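Local coordinates for protein phosphate transporter (Thermotoga maritima MSB8, PDB 6L85) that probably imports phosphate across the membrane together with sodium, as a member of the phosphate transporter family that includes human SLC20 carriers, at residues L48-L51 against G52-F56; G264-A267 against A268-V272; I284-L287 against A288-L291. All blocks are in the same frame, centred on the assembly; numbering follows the deposited sequence.

How the contacts relate
All three contacts are local, each made within a single run of chain, so none closes a long loop and none nests in or crosses another. Contact 1 comes first, near the C-terminal end of helix 38-56. Contact 2 follows much later, in helix 260-275. Contact 3 comes soon after it, where the chain enters helix 286-302. This last helix joins the other two. Val54 CG2 of contact 1 packs on Leu290 CD1 of contact 3, while Met270 and Ala267 of contact 2 pack on Pro285. Contacts 1 and 2 do not touch, and their centres lie about 19 Å apart. Contacts 1 and 3 both reach the second subunit.

Contact 1 of 3, residues L48-L51 against G52-F56; sequences LEFL and GAVMF
Leu51 and Met55 lie side by side on one flank of helix 38-56, and Phe50 and Val54 pair in the same way one residue earlier. Both are i to i+4 pairs, apolar side chains stacked on neighbouring turns of one helix. The side chain of Met55 can be followed outward. Met55 CB lies 3.2 Å from Leu51 O, the same oxygen that accepts the backbone bond from Met55 N. The next carbon, Met55 CG, stays against that carbonyl, 3.3 Å from Leu51 O. It is anti to the carbonyl carbon of Met55 (chi1 -69°), which turns the chain back along the helix toward Leu51. Met55 SD then reaches the leucine branch point, 3.7 Å from Leu51 CG, with Leu51 CD1 slightly farther off. The chain bends at chi3 (60°), and the CE methyl turns away from Leu51.

Val54 meets Phe50 through one methyl. Val54 CG2 lies over a face of the Phe50 ring, 4.1 Å from the centroid, in a CH-pi contact. It is offset toward the rim, where Phe50 CE1 and CZ are its nearest ring atoms. The two side chains point the same way, and this contact holds them together beside the subunit interface.

Four i to i+4 bonds run through Leu48 to Met55: Gly52, Ala53, Val54 and Met55 donate to Leu48, Glu49, Phe50 and Leu51 in turn. The bond from Met55 N to Leu51 O is 2.8 Å.

The segment is largely buried among helices. Glu49 faces helix 231-258, where its OE1 is hydrogen-bonded to His254 ND1. Phe50 and Val54 pack on helix 286-302, and Met55 touches Phe190 of helix 167-194. The second subunit also packs here: its Phe209 meets the Phe50 ring edge-to-face and touches Leu51, and its Leu205 touches Val54.

Contact 2 of 3, residues G264-A267 against A268-V272; sequences GPVA and AVMIV
Ala268, Val269, Met270 and Ile271 each donate a backbone N-H to the residue four places earlier, from Gly264 to Ala267, and so continue helix 260-275 past the kink at Pro265. The bond from Ile271 N to Ala267 O measures 2.8 Å.

The side chain of Ile271 folds over that same carbonyl. Ile271 CG1 is anti to the carbonyl carbon of its own residue (chi1 -71°) and lies 3.2 Å from Ala267 O. Ile271 CD1 is 3.4 Å from Ala267 O. The side chain also packs on Val282 of the following loop. Val269 covers a carbonyl likewise, with Val269 CG2 3.4 Å from Pro265 O.

Met270 crosses Val266 at a slant. Met270 CG rests 3.3 Å from Val266 O, and Met270 SD then meets Val266 CG1 at 3.9 Å. The chain bends about the CG-SD bond, which turns CE toward Leu287 of helix 286-302.

Replacing Ile271 by an alanine would keep only CB beside Ala267 O and probably leave that oxygen less shielded, with a gap toward Val282.

The side chains meeting here are wholly apolar. Four helix bonds satisfy main-chain groups; Pro265 has no N-H to give to the turn before, hence the kink. This chemistry is consistent with a helix buried among helices 2-32, 76-99 and 286-302 of a membrane protein.

Contact 3 of 3, residues I284-L287 against A288-L291; sequences IPFL and ALLL. With LMT (dodecyl-beta-D-maltoside), chain O.
The contact forms the first turn of helix 286-302, with Pro285 at the N-cap position. Ala288 N makes a weak bond to Pro285 O. Regular helix bonds follow, with Leu290 N donating to Phe286 O at 2.9 Å and Leu291 N to Leu287 O.

Phe286 CD1 lies 4.0 Å from both Leu289 CD1 and Leu290 CD1, and Phe286 CE1 also meets Leu289 CD1. Each leucine side chain runs at a slant to that of Phe286. Leu290 CD1 is also close to the backbone, 3.2 Å from Phe286 O. The far end of the ring touches the bound dodecyl maltoside, with Phe286 CZ 3.3 Å from C2 of its alkyl chain. The detergent C1 sits at the ring edge, in plane.

Ile284, just before the helix, crosses Leu289 at about a right angle. Ile284 CG2 is 3.9 Å from Leu289 CG. A chi1 of -59° places Ile284 CG1 beside the backbone N and leaves CG2 anti to it, facing Leu289.

On one side Ile284 and Leu289 pack on helices 58-66 and 260-275. Phe286, Leu287 and Leu290 instead meet the second subunit, whose Leu204 touches Leu287 and Leu290.

Contact 1 of 3, residues L48-L51 against G52-F56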
loop_
_atom_site.group_PDB
_atom_site.type_symbol
_atom_site.label_atom_id
_atom_site.label_comp_id
_atom_site.label_asym_id
_atom_site.label_seq_id
_atom_site.Cartn_x
_atom_site.Cartn_y
_atom_site.Cartn_z
ATOM N N LEU B 48 5.792 6.999 3.445
ATOM C CA LEU B 48 6.052 6.745 2.027
ATOM C C LEU B 48 7.525 6.415 1.749
ATOM O O LEU B 48 7.817 5.566 0.894
ATOM C CB LEU B 48 5.589 7.939 1.188
ATOM C CG LEU B 48 4.155 7.923 0.637
ATOM C CD1 LEU B 48 3.864 6.690 -0.226
ATOM C CD2 LEU B 48 3.152 8.023 1.764
ATOM N N GLU B 49 8.463 7.074 2.450
ATOM C CA GLU B 49 9.883 6.747 2.324
ATOM C C GLU B 49 10.129 5.296 2.728
ATOM O O GLU B 49 10.842 4.548 2.038
ATOM C CB GLU B 49 10.729 7.670 3.217
ATOM C CG GLU B 49 10.708 9.156 2.901
ATOM C CD GLU B 49 11.654 9.481 1.763
ATOM O OE1 GLU B 49 12.566 8.662 1.525
ATOM O OE2 GLU B 49 11.477 10.522 1.100
ATOM N N PHE B 50 9.549 4.887 3.864
ATOM C CA PHE B 50 9.743 3.520 4.341
ATOM C C PHE B 50 9.140 2.532 3.355
ATOM O O PHE B 50 9.742 1.498 3.056
ATOM C CB PHE B 50 9.145 3.362 5.749
ATOM C CG PHE B 50 9.072 1.934 6.233
ATOM C CD1 PHE B 50 10.176 1.320 6.814
ATOM C CD2 PHE B 50 7.894 1.199 6.099
ATOM C CE1 PHE B 50 10.104 -0.007 7.253
ATOM C CE2 PHE B 50 7.813 -0.134 6.556
ATOM C CZ PHE B 50 8.902 -0.729 7.128
ATOM N N LEU B 51 7.982 2.874 2.783
ATOM C CA LEU B 51 7.332 1.970 1.834
ATOM C C LEU B 51 8.159 1.788 0.561
ATOM O O LEU B 51 8.278 0.670 0.045
ATOM C CB LEU B 51 5.944 2.508 1.499
ATOM C CG LEU B 51 4.955 1.540 0.863
ATOM C CD1 LEU B 51 4.601 0.456 1.875
ATOM C CD2 LEU B 51 3.720 2.303 0.419
ATOM N N GLY B 52 8.707 2.884 0.017
ATOM C CA GLY B 52 9.569 2.768 -1.153
ATOM C C GLY B 52 10.845 2.004 -0.864
ATOM O O GLY B 52 11.268 1.167 -1.658
ATOM N N ALA B 53 11.459 2.261 0.297
ATOM C CA ALA B 53 12.656 1.523 0.685
ATOM C C ALA B 53 12.399 0.019 0.734
ATOM O O ALA B 53 13.225 -0.777 0.271
ATOM C CB ALA B 53 13.151 2.014 2.044
ATOM N N VAL B 54 11.263 -0.389 1.306
ATOM C CA VAL B 54 10.990 -1.813 1.475
ATOM C C VAL B 54 10.478 -2.444 0.179
ATOM O O VAL B 54 10.774 -3.606 -0.119
ATOM C CB VAL B 54 9.989 -2.014 2.639
ATOM C CG1 VAL B 54 9.251 -3.340 2.488
ATOM C CG2 VAL B 54 10.716 -1.944 3.983
ATOM N N MET B 55 9.667 -1.728 -0.596
ATOM C CA MET B 55 9.117 -2.345 -1.794
ATOM C C MET B 55 10.102 -2.344 -2.960
ATOM O O MET B 55 10.004 -3.205 -3.845
ATOM C CB MET B 55 7.811 -1.637 -2.196
ATOM C CG MET B 55 6.624 -1.873 -1.214
ATOM S SD MET B 55 5.103 -1.069 -1.765
ATOM C CE MET B 55 4.817 -1.839 -3.360
ATOM N N PHE B 56 11.052 -1.397 -2.999
ATOM C CA PHE B 56 11.884 -1.255 -4.191
ATOM C C PHE B 56 13.344 -0.934 -3.911
ATOM O O PHE B 56 14.092 -0.763 -4.868
ATOM C CB PHE B 56 11.296 -0.168 -5.128
ATOM C CG PHE B 56 11.384 -0.511 -6.590
ATOM C CD1 PHE B 56 10.760 -1.650 -7.090
ATOM C CD2 PHE B 56 12.105 0.293 -7.467
ATOM C CE1 PHE B 56 10.865 -1.996 -8.448
ATOM C CE2 PHE B 56 12.223 -0.041 -8.838
ATOM C CZ PHE B 56 11.598 -1.191 -9.328
#

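Contact 2 of 3, residues G264-A267 against A268-V272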
loop_
_atom_site.group_PDB
_atom_site.type_symbol
_atom_site.label_atom_id
_atom_site.label_comp_id
_atom_site.label_asym_id
_atom_site.label_seq_id
_atom_site.Cartn_x
_atom_site.Cartn_y
_atom_site.Cartn_z
ATOM N N GLY B 264 23.171 -0.516 1.457
ATOM C CA GLY B 264 24.253 -1.156 0.746
ATOM C C GLY B 264 25.469 -1.401 1.618
ATOM O O GLY B 264 25.928 -2.537 1.757
ATOM N N PRO B 265 26.007 -0.352 2.255
ATOM C CA PRO B 265 27.171 -0.587 3.134
ATOM C C PRO B 265 26.870 -1.541 4.269
ATOM O O PRO B 265 27.682 -2.441 4.557
ATOM C CB PRO B 265 27.530 0.827 3.626
ATOM C CG PRO B 265 27.048 1.739 2.510
ATOM C CD PRO B 265 25.737 1.092 2.077
ATOM N N VAL B 266 25.695 -1.397 4.900
ATOM C CA VAL B 266 25.318 -2.305 5.984
ATOM C C VAL B 266 25.203 -3.734 5.462
ATOM O O VAL B 266 25.658 -4.682 6.109
ATOM C CB VAL B 266 24.008 -1.846 6.662
ATOM C CG1 VAL B 266 23.510 -2.925 7.669
ATOM C CG2 VAL B 266 24.185 -0.509 7.353
ATOM N N ALA B 267 24.547 -3.917 4.311
ATOM C CA ALA B 267 24.447 -5.252 3.722
ATOM C C ALA B 267 25.825 -5.852 3.456
ATOM O O ALA B 267 26.032 -7.057 3.640
ATOM C CB ALA B 267 23.658 -5.210 2.411
ATOM N N ALA B 268 26.773 -5.041 2.992
ATOM C CA ALA B 268 28.099 -5.585 2.729
ATOM C C ALA B 268 28.719 -6.101 4.022
ATOM O O ALA B 268 29.330 -7.184 4.046
ATOM C CB ALA B 268 28.989 -4.537 2.053
ATOM N N VAL B 269 28.539 -5.354 5.116
ATOM C CA VAL B 269 29.059 -5.826 6.406
ATOM C C VAL B 269 28.363 -7.116 6.845
ATOM O O VAL B 269 29.014 -8.069 7.301
ATOM C CB VAL B 269 28.929 -4.730 7.474
ATOM C CG1 VAL B 269 29.364 -5.264 8.813
ATOM C CG2 VAL B 269 29.758 -3.493 7.069
ATOM N N MET B 270 27.029 -7.165 6.720
ATOM C CA MET B 270 26.291 -8.374 7.080
ATOM C C MET B 270 26.717 -9.568 6.226
ATOM O O MET B 270 26.846 -10.685 6.730
ATOM C CB MET B 270 24.785 -8.139 6.944
ATOM C CG MET B 270 24.255 -7.060 7.907
ATOM S SD MET B 270 22.504 -6.731 7.647
ATOM C CE MET B 270 21.865 -8.366 8.061
ATOM N N ILE B 271 26.901 -9.356 4.923
ATOM C CA ILE B 271 27.258 -10.450 4.037
ATOM C C ILE B 271 28.636 -10.976 4.392
ATOM O O ILE B 271 28.852 -12.191 4.408
ATOM C CB ILE B 271 27.169 -10.013 2.564
ATOM C CG1 ILE B 271 25.713 -9.819 2.145
ATOM C CG2 ILE B 271 27.770 -11.059 1.663
ATOM C CD1 ILE B 271 25.559 -9.006 0.858
ATOM N N VAL B 272 29.583 -10.088 4.724
ATOM C CA VAL B 272 30.907 -10.592 5.090
ATOM C C VAL B 272 30.844 -11.345 6.426
ATOM O O VAL B 272 31.370 -12.464 6.544
ATOM C CB VAL B 272 31.957 -9.459 5.089
ATOM C CG1 VAL B 272 33.304 -9.949 5.632
ATOM C CG2 VAL B 272 32.182 -8.934 3.666
#

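Contact 3 of 3, residues I284-L287 against A288-L291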
loop_
_atom_site.group_PDB
_atom_site.type_symbol
_atom_site.label_atom_id
_atom_site.label_comp_id
_atom_site.label_asym_id
_atom_site.label_seq_id
_atom_site.Cartn_x
_atom_site.Cartn_y
_atom_site.Cartn_z
ATOM N N ILE B 284 20.242 -8.769 -0.824
ATOM C CA ILE B 284 20.257 -7.754 0.230
ATOM C C ILE B 284 19.413 -8.229 1.409
ATOM O O ILE B 284 18.200 -8.445 1.251
ATOM C CB ILE B 284 19.757 -6.395 -0.284
ATOM C CG1 ILE B 284 20.630 -5.912 -1.451
ATOM C CG2 ILE B 284 19.767 -5.366 0.858
ATOM C CD1 ILE B 284 22.024 -5.485 -1.009
ATOM N N PRO B 285 20.002 -8.400 2.594
ATOM C CA PRO B 285 19.215 -8.839 3.762
ATOM C C PRO B 285 18.156 -7.806 4.123
ATOM O O PRO B 285 18.443 -6.608 4.258
ATOM C CB PRO B 285 20.268 -8.984 4.873
ATOM C CG PRO B 285 21.607 -9.033 4.159
ATOM C CD PRO B 285 21.421 -8.181 2.926
ATOM N N PHE B 286 16.918 -8.282 4.270
ATOM C CA PHE B 286 15.807 -7.375 4.523
ATOM C C PHE B 286 16.041 -6.536 5.765
ATOM O O PHE B 286 15.577 -5.397 5.837
ATOM C CB PHE B 286 14.497 -8.159 4.628
ATOM C CG PHE B 286 13.614 -7.968 3.434
ATOM C CD1 PHE B 286 13.194 -6.692 3.080
ATOM C CD2 PHE B 286 13.252 -9.034 2.633
ATOM C CE1 PHE B 286 12.402 -6.481 1.963
ATOM C CE2 PHE B 286 12.462 -8.833 1.513
ATOM C CZ PHE B 286 12.039 -7.548 1.180
ATOM N N LEU B 287 16.760 -7.076 6.743
ATOM C CA LEU B 287 17.125 -6.287 7.912
ATOM C C LEU B 287 17.818 -4.982 7.515
ATOM O O LEU B 287 17.517 -3.922 8.077
ATOM C CB LEU B 287 18.015 -7.131 8.830
ATOM C CG LEU B 287 18.034 -6.829 10.326
ATOM C CD1 LEU B 287 16.670 -6.319 10.775
ATOM C CD2 LEU B 287 18.417 -8.079 11.116
ATOM N N ALA B 288 18.746 -5.040 6.541
ATOM C CA ALA B 288 19.417 -3.827 6.057
ATOM C C ALA B 288 18.423 -2.815 5.522
ATOM O O ALA B 288 18.525 -1.613 5.801
ATOM C CB ALA B 288 20.446 -4.167 4.958
ATOM N N LEU B 289 17.472 -3.271 4.709
ATOM C CA LEU B 289 16.515 -2.348 4.107
ATOM C C LEU B 289 15.573 -1.768 5.151
ATOM O O LEU B 289 15.170 -0.601 5.053
ATOM C CB LEU B 289 15.721 -3.058 3.029
ATOM C CG LEU B 289 16.535 -3.486 1.831
ATOM C CD1 LEU B 289 15.672 -4.409 0.967
ATOM C CD2 LEU B 289 16.974 -2.239 1.054
ATOM N N LEU B 290 15.217 -2.577 6.166
ATOM C CA LEU B 290 14.309 -2.129 7.220
ATOM C C LEU B 290 14.978 -1.088 8.101
ATOM O O LEU B 290 14.359 -0.078 8.455
ATOM C CB LEU B 290 13.860 -3.326 8.063
ATOM C CG LEU B 290 12.654 -4.157 7.642
ATOM C CD1 LEU B 290 12.570 -4.303 6.184
ATOM C CD2 LEU B 290 12.761 -5.534 8.290
ATOM N N LEU B 291 16.248 -1.317 8.449
ATOM C CA LEU B 291 17.019 -0.338 9.214
ATOM C C LEU B 291 17.149 0.961 8.439
ATOM O O LEU B 291 16.921 2.051 8.986
ATOM C CB LEU B 291 18.400 -0.909 9.540
ATOM C CG LEU B 291 19.513 0.014 10.055
ATOM C CD1 LEU B 291 19.264 0.423 11.480
ATOM C CD2 LEU B 291 20.890 -0.662 9.934
HETATM C "C1'" LMT O . 10.431 -10.625 -2.512
HETATM C "C2'" LMT O . 11.909 -10.845 -2.273
HETATM C "C3'" LMT O . 12.575 -11.874 -3.177
HETATM C "C4'" LMT O . 11.638 -12.980 -3.601
HETATM C "C5'" LMT O . 10.280 -12.388 -3.966
HETATM C "C6'" LMT O . 9.373 -13.451 -4.547
HETATM O "O1'" LMT O . 9.883 -10.079 -1.305
HETATM O "O2'" LMT O . 12.602 -9.627 -2.462
HETATM O "O3'" LMT O . 13.655 -12.412 -2.450
HETATM O "O5'" LMT O . 9.714 -11.801 -2.800
HETATM O "O6'" LMT O . 10.069 -14.171 -5.564
HETATM C C1 LMT O . 9.928 -8.643 -1.186
HETATM C C2 LMT O . 9.035 -8.265 0.021
HETATM C C3 LMT O . 8.091 -7.119 -0.414
HETATM C C4 LMT O . 7.621 -6.441 0.880
HETATM C C5 LMT O . 6.407 -5.559 0.532
HETATM C C6 LMT O . 5.553 -5.470 1.806
HETATM C C7 LMT O . 4.696 -4.188 1.702
HETATM C C8 LMT O . 3.419 -4.515 0.881
HETATM C C9 LMT O . 2.766 -3.171 0.465
HETATM C C10 LMT O . 1.715 -2.749 1.527
HETATM C C11 LMT O . 0.796 -1.690 0.903
HETATM C C12 LMT O . -0.010 -0.983 1.997
#